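PDB 2D5W: peptide ABC transporter, peptide-binding protein from Thermus thermophilus, which binds oligopeptides, here a pentapeptide, and probably hands them to an ABC transporter in the membrane for uptake. Local coordinates for residues Asn6-Ala12 with Val244-Arg250; Ser34-Tyr39 with Tyr574-Ala579; Arg292-Val298 with Asn552-Lys558. All coordinates share one frame; numbering follows the deposited sequence.

Interaction 1: residues Asn6-Ala12 with Val244-Arg250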
loop_
_atom_site.group_PDB
_atom_site.type_symbol
_atom_site.label_atom_id
_atom_site.label_comp_id
_atom_site.label_asym_id
_atom_site.label_seq_id
_atom_site.Cartn_x
_atom_site.Cartn_y
_atom_site.Cartn_z
ATOM N N ASN A 6 19.894 -1.418 -24.217
ATOM C CA ASN A 6 18.440 -1.305 -24.197
ATOM C C ASN A 6 17.835 -1.888 -22.921
ATOM O O ASN A 6 16.970 -2.768 -22.969
ATOM C CB ASN A 6 17.856 -2.005 -25.426
ATOM C CG ASN A 6 16.493 -1.480 -25.796
ATOM O OD1 ASN A 6 15.986 -0.553 -25.166
ATOM N ND2 ASN A 6 15.889 -2.060 -26.826
ATOM N N SER A 7 18.294 -1.384 -21.780
ATOM C CA SER A 7 17.811 -1.847 -20.487
ATOM C C SER A 7 17.379 -0.688 -19.597
ATOM O O SER A 7 17.631 0.480 -19.904
ATOM C CB SER A 7 18.899 -2.650 -19.775
ATOM O OG SER A 7 20.035 -1.842 -19.516
ATOM N N LEU A 8 16.734 -1.032 -18.487
ATOM C CA LEU A 8 16.240 -0.058 -17.521
ATOM C C LEU A 8 16.573 -0.489 -16.095
ATOM O O LEU A 8 16.064 -1.505 -15.614
ATOM C CB LEU A 8 14.723 0.084 -17.665
ATOM C CG LEU A 8 13.980 0.899 -16.602
ATOM C CD1 LEU A 8 14.470 2.336 -16.608
ATOM C CD2 LEU A 8 12.488 0.841 -16.869
ATOM N N VAL A 9 17.429 0.276 -15.424
ATOM C CA VAL A 9 17.808 -0.025 -14.048
ATOM C C VAL A 9 17.062 0.938 -13.131
ATOM O O VAL A 9 17.196 2.160 -13.249
ATOM C CB VAL A 9 19.332 0.132 -13.834
ATOM C CG1 VAL A 9 19.685 -0.090 -12.369
ATOM C CG2 VAL A 9 20.084 -0.857 -14.713
ATOM N N ILE A 10 16.268 0.374 -12.228
ATOM C CA ILE A 10 15.466 1.147 -11.289
ATOM C C ILE A 10 15.981 0.962 -9.868
ATOM O O ILE A 10 16.182 -0.164 -9.415
ATOM C CB ILE A 10 13.987 0.706 -11.357
ATOM C CG1 ILE A 10 13.459 0.899 -12.782
ATOM C CG2 ILE A 10 13.156 1.493 -10.361
ATOM C CD1 ILE A 10 12.093 0.286 -13.028
ATOM N N GLY A 11 16.197 2.072 -9.169
ATOM C CA GLY A 11 16.683 2.005 -7.804
ATOM C C GLY A 11 15.573 2.101 -6.776
ATOM O O GLY A 11 14.680 2.947 -6.887
ATOM N N ALA A 12 15.636 1.236 -5.767
ATOM C CA ALA A 12 14.641 1.206 -4.699
ATOM C C ALA A 12 15.329 1.015 -3.350
ATOM O O ALA A 12 16.411 0.434 -3.274
ATOM C CB ALA A 12 13.647 0.071 -4.944
ATOM N N VAL A 244 12.656 -0.912 -23.898
ATOM C CA VAL A 244 13.564 -1.726 -23.093
ATOM C C VAL A 244 13.252 -3.218 -23.073
ATOM O O VAL A 244 12.093 -3.639 -23.008
ATOM C CB VAL A 244 13.704 -1.182 -21.645
ATOM C CG1 VAL A 244 14.232 0.247 -21.688
ATOM C CG2 VAL A 244 12.383 -1.250 -20.910
ATOM N N GLN A 245 14.315 -4.012 -23.132
ATOM C CA GLN A 245 14.205 -5.465 -23.171
ATOM C C GLN A 245 14.532 -6.133 -21.846
ATOM O O GLN A 245 14.271 -7.324 -21.662
ATOM C CB GLN A 245 15.121 -6.019 -24.265
ATOM C CG GLN A 245 14.798 -5.502 -25.664
ATOM C CD GLN A 245 13.380 -5.826 -26.095
ATOM O OE1 GLN A 245 12.960 -6.985 -26.070
ATOM N NE2 GLN A 245 12.633 -4.804 -26.493
ATOM N N LYS A 246 15.116 -5.364 -20.937
ATOM C CA LYS A 246 15.477 -5.859 -19.618
ATOM C C LYS A 246 15.214 -4.760 -18.606
ATOM O O LYS A 246 15.477 -3.587 -18.876
ATOM C CB LYS A 246 16.962 -6.234 -19.566
ATOM C CG LYS A 246 17.342 -7.456 -20.380
ATOM C CD LYS A 246 18.801 -7.825 -20.150
ATOM C CE LYS A 246 19.189 -9.077 -20.920
ATOM N NZ LYS A 246 20.617 -9.438 -20.696
ATOM N N VAL A 247 14.676 -5.145 -17.453
ATOM C CA VAL A 247 14.401 -4.211 -16.366
ATOM C C VAL A 247 14.995 -4.829 -15.113
ATOM O O VAL A 247 14.709 -5.984 -14.784
ATOM C CB VAL A 247 12.889 -4.004 -16.130
ATOM C CG1 VAL A 247 12.674 -3.077 -14.936
ATOM C CG2 VAL A 247 12.234 -3.428 -17.377
ATOM N N VAL A 248 15.830 -4.068 -14.421
ATOM C CA VAL A 248 16.453 -4.554 -13.205
ATOM C C VAL A 248 16.213 -3.599 -12.051
ATOM O O VAL A 248 16.503 -2.403 -12.151
ATOM C CB VAL A 248 17.985 -4.710 -13.371
ATOM C CG1 VAL A 248 18.616 -5.149 -12.051
ATOM C CG2 VAL A 248 18.293 -5.713 -14.466
ATOM N N TYR A 249 15.651 -4.123 -10.969
ATOM C CA TYR A 249 15.442 -3.338 -9.762
ATOM C C TYR A 249 16.647 -3.620 -8.875
ATOM O O TYR A 249 16.982 -4.781 -8.627
ATOM C CB TYR A 249 14.174 -3.778 -9.032
ATOM C CG TYR A 249 12.954 -2.950 -9.348
ATOM C CD1 TYR A 249 12.505 -1.967 -8.462
ATOM C CD2 TYR A 249 12.244 -3.145 -10.532
ATOM C CE1 TYR A 249 11.380 -1.205 -8.746
ATOM C CE2 TYR A 249 11.120 -2.387 -10.825
ATOM C CZ TYR A 249 10.692 -1.420 -9.931
ATOM O OH TYR A 249 9.572 -0.681 -10.233
ATOM N N ARG A 250 17.314 -2.561 -8.428
ATOM C CA ARG A 250 18.464 -2.672 -7.539
ATOM C C ARG A 250 18.008 -2.164 -6.181
ATOM O O ARG A 250 17.436 -1.079 -6.076
ATOM C CB ARG A 250 19.630 -1.824 -8.046
ATOM C CG ARG A 250 20.420 -2.462 -9.172
ATOM C CD ARG A 250 21.595 -1.583 -9.564
ATOM N NE ARG A 250 22.461 -1.289 -8.427
ATOM C CZ ARG A 250 23.438 -0.387 -8.447
ATOM N NH1 ARG A 250 24.179 -0.181 -7.365
ATOM N NH2 ARG A 250 23.670 0.315 -9.548
#

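Interaction 2: residues Ser34-Tyr39 with Tyr574-Ala579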
loop_
_atom_site.group_PDB
_atom_site.type_symbol
_atom_site.label_atom_id
_atom_site.label_comp_id
_atom_site.label_asym_id
_atom_site.label_seq_id
_atom_site.Cartn_x
_atom_site.Cartn_y
_atom_site.Cartn_z
ATOM N N SER A 34 4.022 -4.243 -5.122
ATOM C CA SER A 34 2.992 -3.927 -6.101
ATOM C C SER A 34 3.549 -3.190 -7.313
ATOM O O SER A 34 3.142 -3.449 -8.443
ATOM C CB SER A 34 1.888 -3.097 -5.454
ATOM O OG SER A 34 1.038 -3.922 -4.678
ATOM N N GLU A 35 4.478 -2.271 -7.088
ATOM C CA GLU A 35 5.059 -1.525 -8.198
ATOM C C GLU A 35 5.797 -2.462 -9.150
ATOM O O GLU A 35 5.596 -2.417 -10.363
ATOM C CB GLU A 35 6.026 -0.467 -7.677
ATOM C CG GLU A 35 6.570 0.435 -8.767
ATOM C CD GLU A 35 7.664 1.341 -8.257
ATOM O OE1 GLU A 35 8.839 0.923 -8.277
ATOM O OE2 GLU A 35 7.345 2.465 -7.821
ATOM N N ILE A 36 6.653 -3.313 -8.597
ATOM C CA ILE A 36 7.413 -4.254 -9.402
ATOM C C ILE A 36 6.486 -5.197 -10.155
ATOM O O ILE A 36 6.711 -5.505 -11.327
ATOM C CB ILE A 36 8.374 -5.076 -8.517
ATOM C CG1 ILE A 36 9.488 -4.167 -8.002
ATOM C CG2 ILE A 36 8.957 -6.251 -9.301
ATOM C CD1 ILE A 36 10.405 -4.824 -7.002
ATOM N N GLU A 37 5.427 -5.640 -9.491
ATOM C CA GLU A 37 4.515 -6.567 -10.135
ATOM C C GLU A 37 3.762 -6.004 -11.330
ATOM O O GLU A 37 3.217 -6.768 -12.120
ATOM C CB GLU A 37 3.571 -7.174 -9.101
ATOM C CG GLU A 37 4.312 -8.178 -8.226
ATOM C CD GLU A 37 3.432 -8.885 -7.230
ATOM O OE1 GLU A 37 3.950 -9.782 -6.528
ATOM O OE2 GLU A 37 2.234 -8.547 -7.142
ATOM N N GLN A 38 3.730 -4.683 -11.486
ATOM C CA GLN A 38 3.066 -4.116 -12.658
ATOM C C GLN A 38 3.827 -4.572 -13.901
ATOM O O GLN A 38 3.235 -4.794 -14.959
ATOM C CB GLN A 38 3.086 -2.596 -12.632
ATOM C CG GLN A 38 2.291 -1.948 -11.537
ATOM C CD GLN A 38 2.470 -0.455 -11.594
ATOM O OE1 GLN A 38 1.555 0.283 -11.960
ATOM N NE2 GLN A 38 3.670 -0.001 -11.267
ATOM N N TYR A 39 5.144 -4.696 -13.774
ATOM C CA TYR A 39 5.972 -5.124 -14.892
ATOM C C TYR A 39 5.739 -6.590 -15.239
ATOM O O TYR A 39 5.840 -6.987 -16.401
ATOM C CB TYR A 39 7.461 -4.925 -14.568
ATOM C CG TYR A 39 7.887 -3.478 -14.477
ATOM C CD1 TYR A 39 7.626 -2.717 -13.336
ATOM C CD2 TYR A 39 8.512 -2.854 -15.555
ATOM C CE1 TYR A 39 7.974 -1.364 -13.277
ATOM C CE2 TYR A 39 8.862 -1.507 -15.509
ATOM C CZ TYR A 39 8.589 -0.768 -14.370
ATOM O OH TYR A 39 8.919 0.568 -14.348
ATOM N N TYR A 574 2.196 5.495 -8.947
ATOM C CA TYR A 574 3.589 5.164 -9.158
ATOM C C TYR A 574 3.831 4.896 -10.630
ATOM O O TYR A 574 2.890 4.810 -11.424
ATOM C CB TYR A 574 4.030 3.983 -8.276
ATOM C CG TYR A 574 3.103 2.788 -8.187
ATOM C CD1 TYR A 574 3.177 1.929 -7.091
ATOM C CD2 TYR A 574 2.184 2.492 -9.193
ATOM C CE1 TYR A 574 2.366 0.805 -6.995
ATOM C CE2 TYR A 574 1.365 1.365 -9.105
ATOM C CZ TYR A 574 1.464 0.528 -8.003
ATOM O OH TYR A 574 0.667 -0.589 -7.908
ATOM N N PRO A 575 5.103 4.821 -11.030
ATOM C CA PRO A 575 5.450 4.564 -12.425
ATOM C C PRO A 575 5.322 3.080 -12.727
ATOM O O PRO A 575 5.138 2.275 -11.815
ATOM C CB PRO A 575 6.893 5.044 -12.505
ATOM C CG PRO A 575 7.422 4.684 -11.158
ATOM C CD PRO A 575 6.308 5.095 -10.225
ATOM N N GLY A 576 5.399 2.726 -14.007
ATOM C CA GLY A 576 5.333 1.329 -14.389
ATOM C C GLY A 576 3.975 0.762 -14.757
ATOM O O GLY A 576 3.863 -0.434 -15.021
ATOM N N TRP A 577 2.952 1.611 -14.781
ATOM C CA TRP A 577 1.593 1.191 -15.118
ATOM C C TRP A 577 1.419 1.056 -16.636
ATOM O O TRP A 577 0.385 0.588 -17.117
ATOM C CB TRP A 577 0.597 2.219 -14.572
ATOM C CG TRP A 577 0.946 3.608 -14.995
ATOM C CD1 TRP A 577 1.821 4.462 -14.382
ATOM C CD2 TRP A 577 0.529 4.260 -16.197
ATOM N NE1 TRP A 577 1.980 5.600 -15.136
ATOM C CE2 TRP A 577 1.198 5.501 -16.257
ATOM C CE3 TRP A 577 -0.342 3.911 -17.238
ATOM C CZ2 TRP A 577 1.021 6.397 -17.319
ATOM C CZ3 TRP A 577 -0.515 4.800 -18.291
ATOM C CH2 TRP A 577 0.164 6.027 -18.322
ATOM N N ASN A 578 2.442 1.476 -17.375
ATOM C CA ASN A 578 2.466 1.440 -18.841
ATOM C C ASN A 578 3.847 0.916 -19.223
ATOM O O ASN A 578 4.463 1.387 -20.181
ATOM C CB ASN A 578 2.303 2.862 -19.381
ATOM C CG ASN A 578 3.445 3.778 -18.952
ATOM O OD1 ASN A 578 4.057 3.572 -17.902
ATOM N ND2 ASN A 578 3.731 4.794 -19.757
ATOM N N ALA A 579 4.314 -0.078 -18.478
ATOM C CA ALA A 579 5.652 -0.627 -18.659
ATOM C C ALA A 579 6.065 -1.059 -20.058
ATOM O O ALA A 579 7.258 -1.071 -20.367
ATOM C CB ALA A 579 5.873 -1.773 -17.675
HETATM O O HOH W 1 2.787 -2.027 -16.948
#

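Interaction 3: residues Arg292-Val298 with Asn552-Lys558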
loop_
_atom_site.group_PDB
_atom_site.type_symbol
_atom_site.label_atom_id
_atom_site.label_comp_id
_atom_site.label_asym_id
_atom_site.label_seq_id
_atom_site.Cartn_x
_atom_site.Cartn_y
_atom_site.Cartn_z
ATOM N N ARG A 292 22.216 15.308 -17.123
ATOM C CA ARG A 292 22.203 13.896 -16.764
ATOM C C ARG A 292 20.839 13.355 -16.355
ATOM O O ARG A 292 20.406 12.320 -16.859
ATOM C CB ARG A 292 23.204 13.652 -15.628
ATOM C CG ARG A 292 24.617 14.118 -15.949
ATOM C CD ARG A 292 25.533 14.050 -14.730
ATOM N NE ARG A 292 25.863 12.681 -14.338
ATOM C CZ ARG A 292 25.555 12.133 -13.165
ATOM N NH1 ARG A 292 24.896 12.827 -12.246
ATOM N NH2 ARG A 292 25.928 10.889 -12.906
ATOM N N PHE A 293 20.166 14.055 -15.447
ATOM C CA PHE A 293 18.867 13.606 -14.953
ATOM C C PHE A 293 17.899 14.746 -14.716
ATOM O O PHE A 293 18.300 15.896 -14.557
ATOM C CB PHE A 293 19.013 12.882 -13.603
ATOM C CG PHE A 293 19.832 11.630 -13.657
ATOM C CD1 PHE A 293 21.223 11.679 -13.607
ATOM C CD2 PHE A 293 19.207 10.393 -13.756
ATOM C CE1 PHE A 293 21.977 10.509 -13.654
ATOM C CE2 PHE A 293 19.948 9.220 -13.803
ATOM C CZ PHE A 293 21.336 9.275 -13.754
ATOM N N ASP A 294 16.617 14.401 -14.687
ATOM C CA ASP A 294 15.563 15.351 -14.368
ATOM C C ASP A 294 15.019 14.882 -13.023
ATOM O O ASP A 294 14.935 13.676 -12.762
ATOM C CB ASP A 294 14.444 15.331 -15.414
ATOM C CG ASP A 294 14.852 16.004 -16.706
ATOM O OD1 ASP A 294 15.210 15.290 -17.664
ATOM O OD2 ASP A 294 14.828 17.252 -16.755
ATOM N N ILE A 295 14.680 15.832 -12.161
ATOM C CA ILE A 295 14.144 15.515 -10.844
ATOM C C ILE A 295 12.722 16.051 -10.772
ATOM O O ILE A 295 12.477 17.222 -11.061
ATOM C CB ILE A 295 14.983 16.169 -9.728
ATOM C CG1 ILE A 295 16.447 15.741 -9.867
ATOM C CG2 ILE A 295 14.431 15.769 -8.359
ATOM C CD1 ILE A 295 17.396 16.494 -8.958
ATOM N N TRP A 296 11.787 15.189 -10.388
ATOM C CA TRP A 296 10.378 15.555 -10.285
ATOM C C TRP A 296 9.818 15.204 -8.917
ATOM O O TRP A 296 10.292 14.273 -8.270
ATOM C CB TRP A 296 9.544 14.797 -11.320
ATOM C CG TRP A 296 10.038 14.885 -12.720
ATOM C CD1 TRP A 296 10.823 13.982 -13.376
ATOM C CD2 TRP A 296 9.754 15.927 -13.654
ATOM N NE1 TRP A 296 11.042 14.397 -14.671
ATOM C CE2 TRP A 296 10.396 15.588 -14.866
ATOM C CE3 TRP A 296 9.015 17.116 -13.587
ATOM C CZ2 TRP A 296 10.321 16.400 -16.005
ATOM C CZ3 TRP A 296 8.940 17.921 -14.717
ATOM C CH2 TRP A 296 9.590 17.557 -15.911
ATOM N N PHE A 297 8.800 15.944 -8.491
ATOM C CA PHE A 297 8.132 15.685 -7.219
ATOM C C PHE A 297 6.658 15.499 -7.547
ATOM O O PHE A 297 6.008 16.410 -8.059
ATOM C CB PHE A 297 8.332 16.860 -6.262
ATOM C CG PHE A 297 9.747 17.012 -5.791
ATOM C CD1 PHE A 297 10.180 16.384 -4.629
ATOM C CD2 PHE A 297 10.657 17.764 -6.525
ATOM C CE1 PHE A 297 11.501 16.503 -4.205
ATOM C CE2 PHE A 297 11.983 17.889 -6.110
ATOM C CZ PHE A 297 12.404 17.258 -4.947
ATOM N N VAL A 298 6.136 14.312 -7.257
ATOM C CA VAL A 298 4.749 14.002 -7.569
ATOM C C VAL A 298 3.885 13.806 -6.334
ATOM O O VAL A 298 4.107 12.890 -5.550
ATOM C CB VAL A 298 4.662 12.722 -8.435
ATOM C CG1 VAL A 298 3.210 12.412 -8.777
ATOM C CG2 VAL A 298 5.482 12.899 -9.704
ATOM N N ASN A 552 6.296 12.061 -3.858
ATOM C CA ASN A 552 7.416 11.203 -4.229
ATOM C C ASN A 552 8.384 11.877 -5.185
ATOM O O ASN A 552 7.976 12.449 -6.197
ATOM C CB ASN A 552 6.938 9.917 -4.918
ATOM C CG ASN A 552 6.198 8.976 -3.988
ATOM O OD1 ASN A 552 6.530 8.854 -2.811
ATOM N ND2 ASN A 552 5.204 8.278 -4.526
ATOM N N PRO A 553 9.685 11.832 -4.869
ATOM C CA PRO A 553 10.655 12.450 -5.772
ATOM C C PRO A 553 11.090 11.375 -6.770
ATOM O O PRO A 553 11.281 10.214 -6.398
ATOM C CB PRO A 553 11.785 12.859 -4.837
ATOM C CG PRO A 553 11.773 11.765 -3.816
ATOM C CD PRO A 553 10.296 11.527 -3.561
ATOM N N TYR A 554 11.209 11.751 -8.038
ATOM C CA TYR A 554 11.651 10.826 -9.071
ATOM C C TYR A 554 12.858 11.401 -9.787
ATOM O O TYR A 554 12.868 12.579 -10.148
ATOM C CB TYR A 554 10.539 10.557 -10.088
ATOM C CG TYR A 554 9.395 9.752 -9.528
ATOM C CD1 TYR A 554 8.205 10.365 -9.147
ATOM C CD2 TYR A 554 9.519 8.376 -9.345
ATOM C CE1 TYR A 554 7.164 9.626 -8.598
ATOM C CE2 TYR A 554 8.487 7.631 -8.796
ATOM C CZ TYR A 554 7.317 8.261 -8.425
ATOM O OH TYR A 554 6.294 7.523 -7.877
ATOM N N VAL A 555 13.885 10.576 -9.963
ATOM C CA VAL A 555 15.097 10.984 -10.666
ATOM C C VAL A 555 15.101 10.116 -11.912
ATOM O O VAL A 555 15.128 8.886 -11.825
ATOM C CB VAL A 555 16.354 10.725 -9.818
ATOM C CG1 VAL A 555 17.592 11.235 -10.553
ATOM C CG2 VAL A 555 16.215 11.428 -8.474
ATOM N N VAL A 556 15.069 10.762 -13.073
ATOM C CA VAL A 556 14.977 10.051 -14.340
ATOM C C VAL A 556 16.059 10.468 -15.326
ATOM O O VAL A 556 16.220 11.653 -15.617
ATOM C CB VAL A 556 13.585 10.304 -14.968
ATOM C CG1 VAL A 556 13.422 9.501 -16.245
ATOM C CG2 VAL A 556 12.493 9.954 -13.964
ATOM N N ARG A 557 16.792 9.493 -15.851
ATOM C CA ARG A 557 17.855 9.793 -16.801
ATOM C C ARG A 557 17.299 10.421 -18.067
ATOM O O ARG A 557 16.257 10.004 -18.580
ATOM C CB ARG A 557 18.626 8.529 -17.180
ATOM C CG ARG A 557 19.917 8.830 -17.940
ATOM C CD ARG A 557 20.524 7.596 -18.581
ATOM N NE ARG A 557 20.774 6.517 -17.628
ATOM C CZ ARG A 557 21.745 6.514 -16.718
ATOM N NH1 ARG A 557 22.582 7.539 -16.617
ATOM N NH2 ARG A 557 21.887 5.472 -15.913
ATOM N N LYS A 558 17.997 11.428 -18.576
ATOM C CA LYS A 558 17.557 12.075 -19.799
ATOM C C LYS A 558 17.563 11.042 -20.915
ATOM O O LYS A 558 18.452 10.193 -20.987
ATOM C CB LYS A 558 18.468 13.261 -20.123
ATOM C CG LYS A 558 18.294 14.395 -19.119
ATOM C CD LYS A 558 19.179 15.588 -19.404
ATOM C CE LYS A 558 18.898 16.707 -18.411
ATOM N NZ LYS A 558 17.519 17.269 -18.543
HETATM O O HOH W 2 22.955 10.404 -17.363
HETATM O O HOH W 3 14.655 12.786 -17.845
#

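Interaction 1: residues Asn6-Ala12 with Val244-Arg250
The carbonyl oxygen of Leu8 receives the amide of Val248 at 2.8 Å (N to O), with the N-H nearly straight at 166°, while CA of Val247 offers a weaker C-H contact to the same oxygen at 3.3 Å. The pattern recurs from Leu8 to Ala12, as two parallel strands exchange amides and carbonyls. Before it, the loop amide of Gln245 reaches Asn6 O at 2.9 Å. The amide of Lys246 is the exception, buried with no partner. Asn6 follows a short helix with positive phi, a conformation that asparagine tolerates well.

On the face of Leu8, Ile10, Val247 and Tyr249, branched aliphatic groups meet an aromatic ring. Ile10 lies alongside Tyr249, pointing the same way. Its CG2, anti to the backbone N, sits over the ring face, 4.0 Å from the centroid, and CD1 follows the ring outward to CE2 at 3.6 Å. CD1 also meets Val247 CG1 at 3.9 Å, and the methyl of Ala12 lies at the ring edge. Helix 31-40 covers this face, and its Glu35 OE1 hydrogen-bonds to Tyr249 OH. On the other face, the aliphatic part of Arg250 brings CD to Val9 CG1 at 3.7 Å, while its NH2 bonds to Ser266.

The backbone bonds thus set the register, and the apolar face holds the sheet to its helix.

Interaction 2: residues Ser34-Tyr39 with Tyr574-Ala579
Gln38, with CG anti to its carbonyl carbon (chi1 -66°) and its chain extended beyond, reaches across to the loop, where NE2 gives one hydrogen to Pro575 O at 2.8 Å and another to Glu35 O at 3.2 Å. The second bond lies in the amide plane of Gln38 and on a carbonyl lone pair, and the two together fix the amide's rotation. In this tight part NE2 also sits over one face of the Tyr574 ring, turned 45° from the amide, and Gln38 OE1 comes to 3.1 Å from Tyr574 CE2. At Gly576, whose positive phi suits glycine, a beta carbon would collide with Tyr39 CE1. Ala579 CB completes the packing at 3.6 Å from Tyr39 CD2. The Glu35 carboxylate is buried too, held by Tyr249, Ser271 and Ser272.

Looser is the side where a water fills in. It lies 2.7 Å from Gly576 O, to which it may donate, and accepts from Ala579 N at 2.9 Å; its approach to Gln38 O is long and weak.

Ser34 and Tyr574 both pack on a basic side chain of the bound peptide. Glutamine suits the junction: one uncharged amide serves two carbonyls, joining helix to loop without adding a charge of its own.

Interaction 3: residues Arg292-Val298 with Asn552-Lys558
Phe293 and Arg557 cross, with ring atom CZ over one face of the guanidinium and 3.6 Å from NH1; the two planes stand 49° apart. On the same face of the sheet, Phe293 CD2 touches Val555 CG1 at 3.7 Å. With CG anti to its own carbonyl carbon (chi1 -63°), the ring leans across the partner strand. Replacing Phe293 by an alanine is likely to open a gap beside Val555 and leave the Arg557 guanidinium without its aromatic cover.

Further along, Phe297 CE1 meets Pro553 CB at 3.7 Å; proline is tolerated here because a non-hydrogen-bonded pair needs no amide from it. On the opposite face, Val298 CG2 packs at the Tyr554 ring edge, 3.8 Å from CD1. At the exposed end, the bent chain of Lys558 brings NZ to Asp294 OD1 at 3.2 Å, a weakly bonded salt bridge, and a water lies within hydrogen-bonding distance of Asp294 OD1 and Val556 O.

Antiparallel backbone bonds hold these groups in place, Tyr554 N to Trp296 O being 2.7 Å. Arg557 is steadied by a salt bridge to Asp268 and by the carbonyl of Gly265.

Leu285 of helix 283-286 packs on both Ile295 and Val555, Gln595 touches Trp296 and Val298, and strand 293-308 also pairs with strand 463-469, so two strands far apart in sequence, 293-308 and 544-557, lie within a larger sheet.

Overall arrangement
Interactions 1 and 3 are both strand pairings, but of different sheets and opposite sense: interaction 1 is parallel and mostly buried, interaction 3 antiparallel and partly open, with charged groups and waters at one end. Interaction 2 is a buried helix-to-loop junction whose one direct hydrogen bond across the contact comes from a side-chain amide, the rest being mainly ring packing and a water. It links the other two. Helix 31-40 carries Glu35 to the hydroxyl of Tyr249 in interaction 1, while Pro575 of its loop packs on Tyr554 of interaction 3. Interactions 1 and 3 stay about 6 Å apart at their nearest atoms. The bound peptide reaches interaction 2 and, weakly, Asn552 of interaction 3.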